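Local coordinates for CBS domain-containing protein CBSX2, chloroplastic (Arabidopsis thaliana, PDB 3SL7) that probably regulates the chloroplast thioredoxin system through its pair of CBS domains, thereby modulating plant development, at residues R13-P21 / V37-W47; L49-L58 / V100-V110. All coordinates share one frame; numbering follows the deposited sequence.

From the N terminus, the chain first joins strand 11-12 to the four-stranded sheet that includes 131-135 and 141-146. It then runs into 13-21, and after helix 25-35 contact 1 closes this short loop by laying 13-21 along strand 39-43. Contact 2 opens only afterwards: strand 49-54 and helix 55-58 wait for a much longer excursion to return as 100-110. The two closures are in series, neither nested nor crossed. They meet through neighbouring strands 39-43 and 49-54, with V42 N probably bonded to G51 O, and through a probable bond from G101 N to P21 O. Contact 1 stays within the first CBS repeat; contact 2 joins it to the second.

Contact 1. Residues R13-P21 / V37-W47; sequences RQNLHVVKP and VTGLPVIDDNW
R13 lays its guanidinium almost flat on the indole of W47, planes 24° apart, in an off-centre cation-pi stack with CZ 4.0 Å from the centroid of the six-membered ring. With CG anti to the backbone N (chi1 -175°), the extended arginine chain crosses the indole and sets NH2 3.0 Å from W47 CG, a tight approach. I43 CD1 sits over the centre of the opposite indole face and also meets V18 CG2 at 3.7 Å. Cut back to an alanine, W47 would probably leave the R13 guanidinium without its aromatic platform and open a gap beside V18 and I43. Next to this stack, V19 N bonds P41 O at 3.2 Å and I43 N bonds V19 O at 2.9 Å, so 13-21 runs alongside strand 39-43 in the same direction. Helix 25-35 links the two, much as in a beta-alpha-beta crossover of the CBS fold, and its L31 and L32 pack on V19 and L40. V19 CG1 meets L40 CD1 at 3.8 Å, nearly at a right angle. At the surface, K20 NZ forms a salt bridge with D45 OD1 at 2.7 Å, on the anti side; D45 lies in the type I turn D44-W47. L141 of strand 141-146 backs V18 and P41.

Contact 2. Residues L49-L58 / V100-V110; sequences LVGVVSDYDL and VGDLMTPSPLV
T105 N donates to V52 O at 2.8 Å in a nearly straight bond (173° at the hydrogen), and V52 N returns a bond to T105 O at 2.9 Å. This antiparallel hydrogen-bonded pair fastens strand 105-106 to the edge of strand 49-54. Next to it, G51 and P106 form a non-hydrogen-bonded pair. With no side chain on G51, the two CA atoms come within 4.0 Å of each other. S107 N then reaches V50 O from above the carbonyl plane, 48° out of it, at 3.2 Å. Opposite V42 the strand carries a classic beta bulge formed by V50 and G51. On one side of the ladder, V52 slides past P108 in the opposite direction, CG1 3.6 Å from P108 CG. L49 points CD1 at the same ring, 3.4 Å from P108 CG, tighter than usual for two carbons. Farther along, V53 turns CG1 into the position between its backbone N and carbonyl carbon (chi1 68°), where it packs against V100 CG1 at 4.0 Å. The selenomethionine M104, extended beyond CG, lays its chain toward V50. D57 rests CB and CG against L103 O while OD2 accepts from S54 N at 2.9 Å, tying the D57 carboxylate to the residue just before helix 55-58. The L58 and L103 side chains cross obliquely, meeting through CD2 and CD1. The pairing carries the opening strand of the second CBS repeat into the sheet of the first, a strand exchange as in other CBS pairs; strand 11-12 makes the converse move. Helix 25-35 covers L58, V100 and L103 through L32, A28 and V25, P133 of strand 131-135 packs on L49, V52 and V110, and strand 39-43 flanks strand 49-54 on the edge away from 105-106.

Contact 1. Residues R13-P21 / V37-W47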
loop_
_atom_site.group_PDB
_atom_site.type_symbol
_atom_site.label_atom_id
_atom_site.label_comp_id
_atom_site.label_asym_id
_atom_site.label_seq_id
_atom_site.Cartn_x
_atom_site.Cartn_y
_atom_site.Cartn_z
ATOM N N ARG A 13 -9.057 0.975 -15.310
ATOM C CA ARG A 13 -10.273 0.499 -14.661
ATOM C C ARG A 13 -10.137 -0.971 -14.270
ATOM O O ARG A 13 -10.580 -1.379 -13.198
ATOM C CB ARG A 13 -11.453 0.684 -15.623
ATOM C CG ARG A 13 -12.852 0.366 -15.095
ATOM C CD ARG A 13 -13.839 0.515 -16.261
ATOM N NE ARG A 13 -15.245 0.300 -15.919
ATOM C CZ ARG A 13 -16.180 1.250 -15.936
ATOM N NH1 ARG A 13 -15.870 2.500 -16.265
ATOM N NH2 ARG A 13 -17.432 0.952 -15.618
ATOM N N GLN A 14 -9.516 -1.765 -15.139
ATOM C CA GLN A 14 -9.445 -3.208 -14.922
ATOM C C GLN A 14 -8.631 -3.572 -13.690
ATOM O O GLN A 14 -8.720 -4.693 -13.195
ATOM C CB GLN A 14 -8.905 -3.943 -16.160
ATOM C CG GLN A 14 -7.540 -3.467 -16.640
ATOM C CD GLN A 14 -7.634 -2.467 -17.780
ATOM O OE1 GLN A 14 -8.545 -1.637 -17.828
ATOM N NE2 GLN A 14 -6.692 -2.549 -18.711
ATOM N N ASN A 15 -7.849 -2.624 -13.186
ATOM C CA ASN A 15 -7.043 -2.882 -11.998
ATOM C C ASN A 15 -7.568 -2.189 -10.745
ATOM O O ASN A 15 -6.912 -2.195 -9.706
ATOM C CB ASN A 15 -5.579 -2.531 -12.264
ATOM C CG ASN A 15 -5.005 -3.314 -13.432
ATOM O OD1 ASN A 15 -4.426 -2.747 -14.357
ATOM N ND2 ASN A 15 -5.183 -4.627 -13.401
ATOM N N LEU A 16 -8.755 -1.601 -10.842
ATOM C CA LEU A 16 -9.371 -0.957 -9.686
ATOM C C LEU A 16 -9.990 -1.994 -8.773
ATOM O O LEU A 16 -10.365 -3.085 -9.212
ATOM C CB LEU A 16 -10.462 0.036 -10.097
ATOM C CG LEU A 16 -9.993 1.145 -11.036
ATOM C CD1 LEU A 16 -11.091 2.121 -11.485
ATOM C CD2 LEU A 16 -8.702 1.820 -10.601
ATOM N N HIS A 17 -10.089 -1.638 -7.498
ATOM C CA HIS A 17 -10.841 -2.426 -6.538
ATOM C C HIS A 17 -11.908 -1.512 -5.967
ATOM O O HIS A 17 -11.598 -0.525 -5.301
ATOM C CB HIS A 17 -9.900 -2.947 -5.462
ATOM C CG HIS A 17 -8.615 -3.473 -6.017
ATOM N ND1 HIS A 17 -8.557 -4.588 -6.830
ATOM C CD2 HIS A 17 -7.345 -3.016 -5.917
ATOM C CE1 HIS A 17 -7.304 -4.808 -7.182
ATOM N NE2 HIS A 17 -6.548 -3.865 -6.644
ATOM N N VAL A 18 -13.165 -1.817 -6.266
ATOM C CA VAL A 18 -14.253 -0.924 -5.916
ATOM C C VAL A 18 -15.185 -1.589 -4.929
ATOM O O VAL A 18 -15.260 -2.815 -4.867
ATOM C CB VAL A 18 -15.080 -0.518 -7.149
ATOM C CG1 VAL A 18 -14.202 0.224 -8.175
ATOM C CG2 VAL A 18 -15.718 -1.736 -7.779
ATOM N N VAL A 19 -15.874 -0.767 -4.146
ATOM C CA VAL A 19 -17.009 -1.229 -3.346
ATOM C C VAL A 19 -18.174 -0.287 -3.603
ATOM O O VAL A 19 -18.025 0.716 -4.303
ATOM C CB VAL A 19 -16.677 -1.244 -1.844
ATOM C CG1 VAL A 19 -15.606 -2.296 -1.551
ATOM C CG2 VAL A 19 -16.201 0.139 -1.399
ATOM N N LYS A 20 -19.333 -0.608 -3.041
ATOM C CA LYS A 20 -20.497 0.251 -3.151
ATOM C C LYS A 20 -20.895 0.743 -1.769
ATOM O O LYS A 20 -20.415 0.222 -0.776
ATOM C CB LYS A 20 -21.642 -0.512 -3.800
ATOM C CG LYS A 20 -21.266 -1.139 -5.128
ATOM C CD LYS A 20 -22.479 -1.761 -5.786
ATOM C CE LYS A 20 -22.128 -2.374 -7.126
ATOM N NZ LYS A 20 -23.319 -3.031 -7.736
ATOM N N PRO A 21 -21.760 1.765 -1.700
ATOM C CA PRO A 21 -22.166 2.265 -0.387
ATOM C C PRO A 21 -22.843 1.156 0.424
ATOM O O PRO A 21 -22.825 1.187 1.649
ATOM C CB PRO A 21 -23.162 3.361 -0.728
ATOM C CG PRO A 21 -22.685 3.860 -2.110
ATOM C CD PRO A 21 -22.281 2.590 -2.802
ATOM N N VAL A 37 -4.565 -3.085 -0.648
ATOM C CA VAL A 37 -4.653 -1.635 -0.730
ATOM C C VAL A 37 -5.199 -1.084 0.580
ATOM O O VAL A 37 -5.750 -1.831 1.390
ATOM C CB VAL A 37 -5.516 -1.164 -1.925
ATOM C CG1 VAL A 37 -4.886 -1.602 -3.231
ATOM C CG2 VAL A 37 -6.933 -1.691 -1.822
ATOM N N THR A 38 -5.049 0.219 0.790
ATOM C CA THR A 38 -5.518 0.820 2.030
ATOM C C THR A 38 -6.737 1.702 1.807
ATOM O O THR A 38 -7.313 2.221 2.759
ATOM C CB THR A 38 -4.429 1.664 2.687
ATOM O OG1 THR A 38 -4.116 2.771 1.831
ATOM C CG2 THR A 38 -3.183 0.817 2.930
ATOM N N GLY A 39 -7.122 1.883 0.544
ATOM C CA GLY A 39 -8.287 2.684 0.241
ATOM C C GLY A 39 -8.982 2.167 -0.994
ATOM O O GLY A 39 -8.377 1.482 -1.817
ATOM N N LEU A 40 -10.260 2.496 -1.114
ATOM C CA LEU A 40 -11.088 1.987 -2.201
ATOM C C LEU A 40 -12.007 3.069 -2.710
ATOM O O LEU A 40 -12.623 3.782 -1.912
ATOM C CB LEU A 40 -11.976 0.855 -1.683
ATOM C CG LEU A 40 -11.317 -0.390 -1.099
ATOM C CD1 LEU A 40 -12.307 -1.099 -0.178
ATOM C CD2 LEU A 40 -10.847 -1.312 -2.210
ATOM N N PRO A 41 -12.126 3.186 -4.041
ATOM C CA PRO A 41 -13.166 4.055 -4.581
ATOM C C PRO A 41 -14.510 3.393 -4.362
ATOM O O PRO A 41 -14.620 2.165 -4.410
ATOM C CB PRO A 41 -12.836 4.114 -6.085
ATOM C CG PRO A 41 -12.019 2.911 -6.356
ATOM C CD PRO A 41 -11.271 2.605 -5.093
ATOM N N VAL A 42 -15.527 4.201 -4.098
ATOM C CA VAL A 42 -16.874 3.686 -3.960
ATOM C C VAL A 42 -17.692 4.109 -5.170
ATOM O O VAL A 42 -17.739 5.293 -5.508
ATOM C CB VAL A 42 -17.532 4.220 -2.675
ATOM C CG1 VAL A 42 -18.835 3.470 -2.378
ATOM C CG2 VAL A 42 -16.545 4.084 -1.481
ATOM N N ILE A 43 -18.320 3.144 -5.827
ATOM C CA ILE A 43 -19.172 3.420 -6.973
ATOM C C ILE A 43 -20.603 3.000 -6.675
ATOM O O ILE A 43 -20.850 2.295 -5.693
ATOM C CB ILE A 43 -18.706 2.633 -8.210
ATOM C CG1 ILE A 43 -18.647 1.134 -7.882
ATOM C CG2 ILE A 43 -17.352 3.128 -8.666
ATOM C CD1 ILE A 43 -18.578 0.243 -9.102
ATOM N N ASP A 44 -21.546 3.433 -7.511
ATOM C CA ASP A 44 -22.886 2.880 -7.447
ATOM C C ASP A 44 -23.013 1.792 -8.491
ATOM O O ASP A 44 -22.037 1.444 -9.162
ATOM C CB ASP A 44 -23.970 3.948 -7.606
ATOM C CG ASP A 44 -23.987 4.582 -8.989
ATOM O OD1 ASP A 44 -23.330 4.056 -9.918
ATOM O OD2 ASP A 44 -24.686 5.609 -9.152
ATOM N N ASP A 45 -24.221 1.264 -8.637
ATOM C CA ASP A 45 -24.469 0.137 -9.528
ATOM C C ASP A 45 -24.061 0.404 -10.987
ATOM O O ASP A 45 -23.802 -0.533 -11.745
ATOM C CB ASP A 45 -25.939 -0.301 -9.428
ATOM C CG ASP A 45 -26.285 -0.897 -8.063
ATOM O OD1 ASP A 45 -25.363 -1.356 -7.352
ATOM O OD2 ASP A 45 -27.483 -0.915 -7.704
ATOM N N ASN A 46 -23.989 1.675 -11.374
ATOM C CA ASN A 46 -23.658 2.042 -12.752
ATOM C C ASN A 46 -22.226 2.552 -12.919
ATOM O O ASN A 46 -21.889 3.162 -13.930
ATOM C CB ASN A 46 -24.641 3.085 -13.300
ATOM C CG ASN A 46 -26.084 2.643 -13.183
ATOM O OD1 ASN A 46 -26.912 3.353 -12.613
ATOM N ND2 ASN A 46 -26.394 1.464 -13.718
ATOM N N TRP A 47 -21.392 2.304 -11.918
ATOM C CA TRP A 47 -19.989 2.700 -11.959
ATOM C C TRP A 47 -19.770 4.199 -11.836
ATOM O O TRP A 47 -18.666 4.685 -12.048
ATOM C CB TRP A 47 -19.290 2.132 -13.202
ATOM C CG TRP A 47 -18.736 0.804 -12.893
ATOM C CD1 TRP A 47 -19.421 -0.372 -12.825
ATOM C CD2 TRP A 47 -17.390 0.509 -12.531
ATOM N NE1 TRP A 47 -18.575 -1.389 -12.462
ATOM C CE2 TRP A 47 -17.320 -0.874 -12.274
ATOM C CE3 TRP A 47 -16.230 1.276 -12.414
ATOM C CZ2 TRP A 47 -16.137 -1.507 -11.907
ATOM C CZ3 TRP A 47 -15.057 0.648 -12.039
ATOM C CH2 TRP A 47 -15.020 -0.731 -11.793
#

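Contact 2. Residues L49-L58 / V100-V110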
loop_
_atom_site.group_PDB
_atom_site.type_symbol
_atom_site.label_atom_id
_atom_site.label_comp_id
_atom_site.label_asym_id
_atom_site.label_seq_id
_atom_site.Cartn_x
_atom_site.Cartn_y
_atom_site.Cartn_z
ATOM N N LEU A 49 -18.801 7.198 -9.797
ATOM C CA LEU A 49 -17.968 7.367 -8.611
ATOM C C LEU A 49 -18.777 8.165 -7.599
ATOM O O LEU A 49 -19.224 9.270 -7.895
ATOM C CB LEU A 49 -16.687 8.107 -8.993
ATOM C CG LEU A 49 -15.504 8.263 -8.032
ATOM C CD1 LEU A 49 -15.686 9.460 -7.157
ATOM C CD2 LEU A 49 -15.292 7.006 -7.212
ATOM N N VAL A 50 -19.012 7.597 -6.419
ATOM C CA VAL A 50 -19.815 8.295 -5.414
ATOM C C VAL A 50 -19.027 8.668 -4.158
ATOM O O VAL A 50 -19.467 9.497 -3.359
ATOM C CB VAL A 50 -21.077 7.498 -5.032
ATOM C CG1 VAL A 50 -21.893 7.182 -6.277
ATOM C CG2 VAL A 50 -20.708 6.219 -4.264
ATOM N N GLY A 51 -17.858 8.063 -3.992
ATOM C CA GLY A 51 -17.049 8.332 -2.825
ATOM C C GLY A 51 -15.779 7.524 -2.787
ATOM O O GLY A 51 -15.445 6.806 -3.726
ATOM N N VAL A 52 -15.051 7.683 -1.694
ATOM C CA VAL A 52 -13.850 6.909 -1.443
ATOM C C VAL A 52 -13.894 6.504 0.021
ATOM O O VAL A 52 -14.514 7.183 0.843
ATOM C CB VAL A 52 -12.566 7.734 -1.716
ATOM C CG1 VAL A 52 -12.501 8.152 -3.205
ATOM C CG2 VAL A 52 -12.522 8.962 -0.821
ATOM N N VAL A 53 -13.243 5.395 0.348
ATOM C CA VAL A 53 -13.229 4.918 1.734
ATOM C C VAL A 53 -11.889 4.268 2.010
ATOM O O VAL A 53 -11.322 3.606 1.136
ATOM C CB VAL A 53 -14.405 3.946 2.021
ATOM C CG1 VAL A 53 -14.231 2.643 1.252
ATOM C CG2 VAL A 53 -14.516 3.697 3.522
ATOM N N SER A 54 -11.361 4.502 3.208
ATOM C CA SER A 54 -10.052 4.000 3.576
ATOM C C SER A 54 -10.102 3.072 4.761
ATOM O O SER A 54 -11.114 3.015 5.460
ATOM C CB SER A 54 -9.144 5.170 3.931
ATOM O OG SER A 54 -8.989 6.013 2.814
ATOM N N ASP A 55 -8.998 2.363 4.999
ATOM C CA ASP A 55 -8.890 1.528 6.195
ATOM C C ASP A 55 -9.151 2.350 7.463
ATOM O O ASP A 55 -9.806 1.871 8.375
ATOM C CB ASP A 55 -7.534 0.806 6.272
ATOM C CG ASP A 55 -6.351 1.719 5.966
ATOM O OD1 ASP A 55 -6.517 2.958 5.921
ATOM O OD2 ASP A 55 -5.238 1.187 5.778
ATOM N N TYR A 56 -8.665 3.589 7.500
ATOM C CA TYR A 56 -8.864 4.460 8.660
ATOM C C TYR A 56 -10.338 4.822 8.886
ATOM O O TYR A 56 -10.732 5.183 9.995
ATOM C CB TYR A 56 -7.973 5.724 8.590
ATOM C CG TYR A 56 -8.069 6.539 7.318
ATOM C CD1 TYR A 56 -7.010 6.586 6.414
ATOM C CD2 TYR A 56 -9.211 7.276 7.019
ATOM C CE1 TYR A 56 -7.095 7.340 5.246
ATOM C CE2 TYR A 56 -9.301 8.026 5.852
ATOM C CZ TYR A 56 -8.243 8.058 4.973
ATOM O OH TYR A 56 -8.338 8.805 3.814
ATOM N N ASP A 57 -11.154 4.712 7.845
ATOM C CA ASP A 57 -12.588 4.953 7.976
ATOM C C ASP A 57 -13.280 3.705 8.488
ATOM O O ASP A 57 -14.138 3.772 9.364
ATOM C CB ASP A 57 -13.201 5.320 6.625
ATOM C CG ASP A 57 -12.650 6.611 6.059
ATOM O OD1 ASP A 57 -12.501 7.582 6.831
ATOM O OD2 ASP A 57 -12.375 6.648 4.836
ATOM N N LEU A 58 -12.907 2.563 7.919
ATOM C CA LEU A 58 -13.546 1.296 8.234
ATOM C C LEU A 58 -13.199 0.799 9.640
ATOM O O LEU A 58 -13.976 0.070 10.251
ATOM C CB LEU A 58 -13.161 0.248 7.186
ATOM C CG LEU A 58 -13.545 0.572 5.742
ATOM C CD1 LEU A 58 -12.910 -0.421 4.786
ATOM C CD2 LEU A 58 -15.069 0.593 5.581
ATOM N N VAL A 100 -20.360 0.519 4.021
ATOM C CA VAL A 100 -19.418 1.512 3.522
ATOM C C VAL A 100 -20.045 2.900 3.454
ATOM O O VAL A 100 -19.429 3.871 3.862
ATOM C CB VAL A 100 -18.879 1.116 2.132
ATOM C CG1 VAL A 100 -18.211 2.322 1.449
ATOM C CG2 VAL A 100 -17.910 -0.048 2.273
ATOM N N GLY A 101 -21.263 2.986 2.928
ATOM C CA GLY A 101 -21.942 4.260 2.786
ATOM C C GLY A 101 -21.831 5.143 4.020
ATOM O O GLY A 101 -21.605 6.340 3.904
ATOM N N ASP A 102 -21.989 4.567 5.211
ATOM C CA ASP A 102 -21.956 5.374 6.426
ATOM C C ASP A 102 -20.582 5.998 6.666
ATOM O O ASP A 102 -20.479 7.076 7.251
ATOM C CB ASP A 102 -22.387 4.530 7.642
ATOM C CG ASP A 102 -23.896 4.273 7.666
ATOM O OD1 ASP A 102 -24.395 3.605 6.748
ATOM O OD2 ASP A 102 -24.558 4.678 8.640
ATOM N N LEU A 103 -19.529 5.331 6.205
ATOM C CA LEU A 103 -18.169 5.664 6.630
ATOM C C LEU A 103 -17.344 6.322 5.542
ATOM O O LEU A 103 -16.237 6.795 5.787
ATOM C CB LEU A 103 -17.446 4.402 7.073
ATOM C CG LEU A 103 -18.166 3.584 8.154
ATOM C CD1 LEU A 103 -17.321 2.394 8.555
ATOM C CD2 LEU A 103 -18.470 4.456 9.356
HETATM N N MSE A 104 -17.880 6.324 4.333
HETATM C CA MSE A 104 -17.145 6.826 3.191
HETATM C C MSE A 104 -17.097 8.355 3.144
HETATM O O MSE A 104 -17.812 9.066 3.860
HETATM C CB MSE A 104 -17.764 6.294 1.908
HETATM C CG MSE A 104 -19.027 7.033 1.518
HETATM SE SE MSE A 104 -19.784 6.391 -0.144
HETATM C CE MSE A 104 -21.294 7.596 -0.317
ATOM N N THR A 105 -16.216 8.855 2.297
ATOM C CA THR A 105 -16.144 10.269 2.010
ATOM C C THR A 105 -16.773 10.463 0.650
ATOM O O THR A 105 -16.267 9.953 -0.348
ATOM C CB THR A 105 -14.685 10.742 1.984
ATOM O OG1 THR A 105 -14.171 10.717 3.321
ATOM C CG2 THR A 105 -14.598 12.152 1.425
ATOM N N PRO A 106 -17.904 11.174 0.609
ATOM C CA PRO A 106 -18.633 11.337 -0.639
ATOM C C PRO A 106 -17.991 12.448 -1.480
ATOM O O PRO A 106 -17.254 13.269 -0.935
ATOM C CB PRO A 106 -20.003 11.780 -0.161
ATOM C CG PRO A 106 -19.685 12.615 1.046
ATOM C CD PRO A 106 -18.504 11.953 1.707
ATOM N N SER A 107 -18.241 12.441 -2.781
ATOM C CA SER A 107 -17.893 13.590 -3.613
ATOM C C SER A 107 -16.405 13.930 -3.508
ATOM O O SER A 107 -16.048 15.076 -3.243
ATOM C CB SER A 107 -18.733 14.780 -3.146
ATOM O OG SER A 107 -18.657 15.846 -4.070
ATOM N N PRO A 108 -15.529 12.921 -3.669
ATOM C CA PRO A 108 -14.093 13.172 -3.497
ATOM C C PRO A 108 -13.543 14.005 -4.650
ATOM O O PRO A 108 -14.245 14.211 -5.652
ATOM C CB PRO A 108 -13.485 11.759 -3.517
ATOM C CG PRO A 108 -14.444 10.950 -4.331
ATOM C CD PRO A 108 -15.811 11.512 -4.009
ATOM N N LEU A 109 -12.317 14.490 -4.481
ATOM C CA LEU A 109 -11.572 15.119 -5.554
ATOM C C LEU A 109 -11.361 14.101 -6.641
ATOM O O LEU A 109 -10.935 12.979 -6.372
ATOM C CB LEU A 109 -10.203 15.581 -5.053
ATOM C CG LEU A 109 -10.169 16.920 -4.327
ATOM C CD1 LEU A 109 -8.726 17.299 -3.989
ATOM C CD2 LEU A 109 -10.843 17.981 -5.199
ATOM N N VAL A 110 -11.647 14.494 -7.879
ATOM C CA VAL A 110 -11.335 13.638 -9.018
ATOM C C VAL A 110 -10.634 14.397 -10.147
ATOM O O VAL A 110 -10.640 15.634 -10.196
ATOM C CB VAL A 110 -12.587 12.959 -9.611
ATOM C CG1 VAL A 110 -13.394 12.227 -8.525
ATOM C CG2 VAL A 110 -13.450 13.976 -10.347
#